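PDB 5JDK: switch-activating protein 1 from Schizosaccharomyces pombe, which binds DNA sequences required for mating-type switching and, at the replication fork barrier RFB1 near the 3' end of the rRNA coding region, blocks replication forks. Local coordinates for residues T56-A64 with H76-I85. Sequence-based numbering, arbitrary orientation.
With GOL (glycerol), chain B.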
loop_
_atom_site.group_PDB
_atom_site.type_symbol
_atom_site.label_atom_id
_atom_site.label_comp_id
_atom_site.label_asym_id
_atom_site.label_seq_id
_atom_site.Cartn_x
_atom_site.Cartn_y
_atom_site.Cartn_z
ATOM N N THR A 56 -8.619 8.072 7.534
ATOM C CA THR A 56 -7.919 7.775 6.328
ATOM C C THR A 56 -7.496 9.010 5.542
ATOM O O THR A 56 -6.428 9.002 4.920
ATOM C CB THR A 56 -8.692 6.839 5.405
ATOM O OG1 THR A 56 -9.860 7.527 4.994
ATOM C CG2 THR A 56 -9.015 5.566 6.087
ATOM N N SER A 57 -8.324 10.057 5.555
ATOM C CA SER A 57 -8.036 11.230 4.731
ATOM C C SER A 57 -6.672 11.815 5.068
ATOM O O SER A 57 -5.859 12.090 4.170
ATOM C CB SER A 57 -9.141 12.270 4.925
ATOM O OG SER A 57 -8.886 13.461 4.208
ATOM N N GLU A 58 -6.394 12.004 6.359
ATOM C CA GLU A 58 -5.119 12.600 6.750
ATOM C C GLU A 58 -3.952 11.745 6.275
ATOM O O GLU A 58 -2.895 12.267 5.878
ATOM C CB GLU A 58 -5.044 12.722 8.276
ATOM C CG GLU A 58 -5.999 13.686 8.935
ATOM C CD GLU A 58 -6.163 13.391 10.416
ATOM O OE1 GLU A 58 -7.316 13.365 10.902
ATOM O OE2 GLU A 58 -5.128 13.175 11.089
ATOM N N PHE A 59 -4.117 10.423 6.334
ATOM C CA PHE A 59 -3.044 9.507 5.981
ATOM C C PHE A 59 -2.763 9.541 4.484
ATOM O O PHE A 59 -1.616 9.752 4.065
ATOM C CB PHE A 59 -3.382 8.086 6.438
ATOM C CG PHE A 59 -2.314 7.089 6.104
ATOM C CD1 PHE A 59 -1.150 7.014 6.850
ATOM C CD2 PHE A 59 -2.451 6.249 5.020
ATOM C CE1 PHE A 59 -0.163 6.118 6.521
ATOM C CE2 PHE A 59 -1.474 5.346 4.694
ATOM C CZ PHE A 59 -0.322 5.279 5.448
ATOM N N TYR A 60 -3.792 9.324 3.655
ATOM C CA TYR A 60 -3.540 9.295 2.217
ATOM C C TYR A 60 -3.123 10.662 1.696
ATOM O O TYR A 60 -2.356 10.743 0.722
ATOM C CB TYR A 60 -4.720 8.672 1.436
ATOM C CG TYR A 60 -4.890 7.216 1.846
ATOM C CD1 TYR A 60 -3.953 6.259 1.477
ATOM C CD2 TYR A 60 -5.924 6.820 2.678
ATOM C CE1 TYR A 60 -4.049 4.951 1.912
ATOM C CE2 TYR A 60 -6.039 5.509 3.112
ATOM C CZ TYR A 60 -5.087 4.582 2.738
ATOM O OH TYR A 60 -5.139 3.287 3.188
ATOM N N ALA A 61 -3.599 11.738 2.323
ATOM C CA ALA A 61 -3.128 13.062 1.930
ATOM C C ALA A 61 -1.637 13.204 2.192
ATOM O O ALA A 61 -0.892 13.751 1.359
ATOM C CB ALA A 61 -3.890 14.153 2.681
ATOM N N LYS A 62 -1.178 12.748 3.369
ATOM C CA LYS A 62 0.237 12.820 3.698
ATOM C C LYS A 62 1.076 11.982 2.744
ATOM O O LYS A 62 2.140 12.426 2.288
ATOM C CB LYS A 62 0.455 12.384 5.147
ATOM C CG LYS A 62 1.927 12.263 5.501
ATOM C CD LYS A 62 2.189 12.062 6.972
ATOM C CE LYS A 62 3.677 12.061 7.260
ATOM N NZ LYS A 62 4.003 11.861 8.682
ATOM N N ILE A 63 0.626 10.763 2.443
ATOM C CA ILE A 63 1.370 9.920 1.514
ATOM C C ILE A 63 1.478 10.590 0.155
ATOM O O ILE A 63 2.544 10.589 -0.465
ATOM C CB ILE A 63 0.718 8.525 1.414
ATOM C CG1 ILE A 63 0.743 7.776 2.754
ATOM C CG2 ILE A 63 1.363 7.702 0.296
ATOM C CD1 ILE A 63 2.107 7.486 3.298
ATOM N N ALA A 64 0.378 11.157 -0.346
ATOM C CA ALA A 64 0.443 11.828 -1.637
ATOM C C ALA A 64 1.459 12.959 -1.602
ATOM O O ALA A 64 2.236 13.157 -2.553
ATOM C CB ALA A 64 -0.930 12.376 -1.997
ATOM N N HIS A 76 -0.982 14.100 -6.992
ATOM C CA HIS A 76 -2.200 13.315 -6.934
ATOM C C HIS A 76 -3.131 13.957 -5.916
ATOM O O HIS A 76 -2.674 14.385 -4.849
ATOM C CB HIS A 76 -1.912 11.893 -6.412
ATOM C CG HIS A 76 -1.324 10.946 -7.415
ATOM N ND1 HIS A 76 -0.048 11.077 -7.917
ATOM C CD2 HIS A 76 -1.813 9.794 -7.937
ATOM C CE1 HIS A 76 0.205 10.073 -8.743
ATOM N NE2 HIS A 76 -0.849 9.277 -8.768
ATOM N N THR A 77 -4.429 14.005 -6.219
ATOM C CA THR A 77 -5.390 14.254 -5.163
ATOM C C THR A 77 -5.335 13.114 -4.141
ATOM O O THR A 77 -4.752 12.047 -4.371
ATOM C CB THR A 77 -6.807 14.342 -5.722
ATOM O OG1 THR A 77 -7.152 13.074 -6.278
ATOM C CG2 THR A 77 -6.931 15.434 -6.783
ATOM N N GLU A 78 -5.956 13.348 -2.990
ATOM C CA GLU A 78 -6.098 12.278 -2.010
ATOM C C GLU A 78 -6.689 11.025 -2.651
ATOM O O GLU A 78 -6.172 9.911 -2.486
ATOM C CB GLU A 78 -6.995 12.746 -0.869
ATOM C CG GLU A 78 -7.158 11.681 0.203
ATOM C CD GLU A 78 -8.272 11.977 1.178
ATOM O OE1 GLU A 78 -8.395 13.131 1.622
ATOM O OE2 GLU A 78 -9.063 11.060 1.499
ATOM N N SER A 79 -7.789 11.189 -3.376
ATOM C CA SER A 79 -8.473 10.043 -3.956
ATOM C C SER A 79 -7.613 9.349 -4.998
ATOM O O SER A 79 -7.591 8.115 -5.067
ATOM C CB SER A 79 -9.795 10.487 -4.566
ATOM O OG SER A 79 -10.437 9.378 -5.171
ATOM N N ALA A 80 -6.899 10.117 -5.821
ATOM C CA ALA A 80 -6.063 9.490 -6.835
ATOM C C ALA A 80 -4.931 8.694 -6.195
ATOM O O ALA A 80 -4.591 7.597 -6.660
ATOM C CB ALA A 80 -5.517 10.539 -7.794
ATOM N N CYS A 81 -4.326 9.229 -5.134
ATOM C CA CYS A 81 -3.265 8.500 -4.448
ATOM C C CYS A 81 -3.805 7.209 -3.846
ATOM O O CYS A 81 -3.246 6.115 -4.043
ATOM C CB CYS A 81 -2.663 9.388 -3.362
ATOM S SG CYS A 81 -1.456 8.576 -2.322
ATOM N N ARG A 82 -4.904 7.319 -3.107
ATOM C CA ARG A 82 -5.498 6.138 -2.508
ATOM C C ARG A 82 -5.879 5.117 -3.574
ATOM O O ARG A 82 -5.691 3.913 -3.383
ATOM C CB ARG A 82 -6.703 6.550 -1.682
ATOM C CG ARG A 82 -7.229 5.455 -0.802
ATOM C CD ARG A 82 -8.381 5.997 -0.044
ATOM N NE ARG A 82 -8.931 5.064 0.924
ATOM C CZ ARG A 82 -9.920 5.409 1.729
ATOM N NH1 ARG A 82 -10.425 6.629 1.645
ATOM N NH2 ARG A 82 -10.400 4.557 2.628
ATOM N N ASN A 83 -6.376 5.574 -4.724
ATOM C CA ASN A 83 -6.755 4.648 -5.789
ATOM C C ASN A 83 -5.543 3.901 -6.331
ATOM O O ASN A 83 -5.651 2.722 -6.701
ATOM C CB ASN A 83 -7.474 5.393 -6.910
ATOM C CG ASN A 83 -7.914 4.471 -8.022
ATOM O OD1 ASN A 83 -7.525 4.633 -9.180
ATOM N ND2 ASN A 83 -8.707 3.471 -7.669
ATOM N N GLN A 84 -4.382 4.567 -6.417
ATOM C CA GLN A 84 -3.171 3.857 -6.834
ATOM C C GLN A 84 -2.845 2.729 -5.868
ATOM O O GLN A 84 -2.460 1.629 -6.285
ATOM C CB GLN A 84 -1.969 4.802 -6.888
ATOM C CG GLN A 84 -2.076 5.985 -7.817
ATOM C CD GLN A 84 -1.939 5.611 -9.268
ATOM O OE1 GLN A 84 -2.166 4.465 -9.647
ATOM N NE2 GLN A 84 -1.556 6.578 -10.100
ATOM N N ILE A 85 -2.977 2.993 -4.565
ATOM C CA ILE A 85 -2.688 1.963 -3.569
ATOM C C ILE A 85 -3.727 0.843 -3.637
ATOM O O ILE A 85 -3.392 -0.344 -3.558
ATOM C CB ILE A 85 -2.588 2.593 -2.165
ATOM C CG1 ILE A 85 -1.471 3.637 -2.136
ATOM C CG2 ILE A 85 -2.347 1.519 -1.103
ATOM C CD1 ILE A 85 -1.551 4.574 -0.970
HETATM C C1 GOL B . -5.672 -0.352 -0.098
HETATM O O1 GOL B . -6.703 -1.259 -0.428
HETATM C C2 GOL B . -6.062 0.614 1.015
HETATM O O2 GOL B . -4.858 1.210 1.450
HETATM C C3 GOL B . -7.061 1.651 0.505
HETATM O O3 GOL B . -7.513 2.517 1.522
HETATM O O HOH W 1 -10.548 9.604 3.145
HETATM O O HOH W 2 1.034 13.301 -5.137
#
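Two successive helices of the DNA-binding domain, 56-71 and 78-98, probably part of a helix-turn-helix-like fold, are joined here through Tyr60 and Arg82: the axes of segments 56-64 and 78-85 cross at 86° and approach to 8.6 Å. Arg82 lies extended over one ring face, its CG 3.9 Å from the Tyr60 ring centroid and 7° off the normal, a CH-pi contact. Its NE lies over CE2, and the rest of the guanidinium, 12° from parallel to the ring, runs on toward Thr56, whose CB covers part of one face. Phe59 CD2 backs the opposite ring face and Ile85 CD1 meets the ring edge, 3.8 Å from Tyr60 CD1. With an alanine at Tyr60, Arg82 is likely to lose the ring its CG rests on, and a gap would open between Phe59 and Ile85 CD1. A glycerol, probably from crystallisation, bridges the polar ends, with O2 hydrogen-bonded to Tyr60 OH (2.7 Å), either being the possible donor, and O3 accepting from Arg82 NE (3.0 Å); it also hydrogen-bonds Trp119 NE1.

At the outer side Ser57 OG donates to Glu78 OE1 (2.7 Å) from above the carboxylate plane; Glu78 gets there with CG anti to its backbone N and an extended chain. A water links Glu78 OE2 to Thr56 OG1. Where the helices come close, Ala64 CB touches Cys81 CB at 3.7 Å, and Cys81 SG meets Ile63 CG2. Beyond this, Ile63 and Ile85 pack on Leu40 and Val44 of helix 34-46, and Tyr60 and Ile85 on Trp119 of helix 107-131.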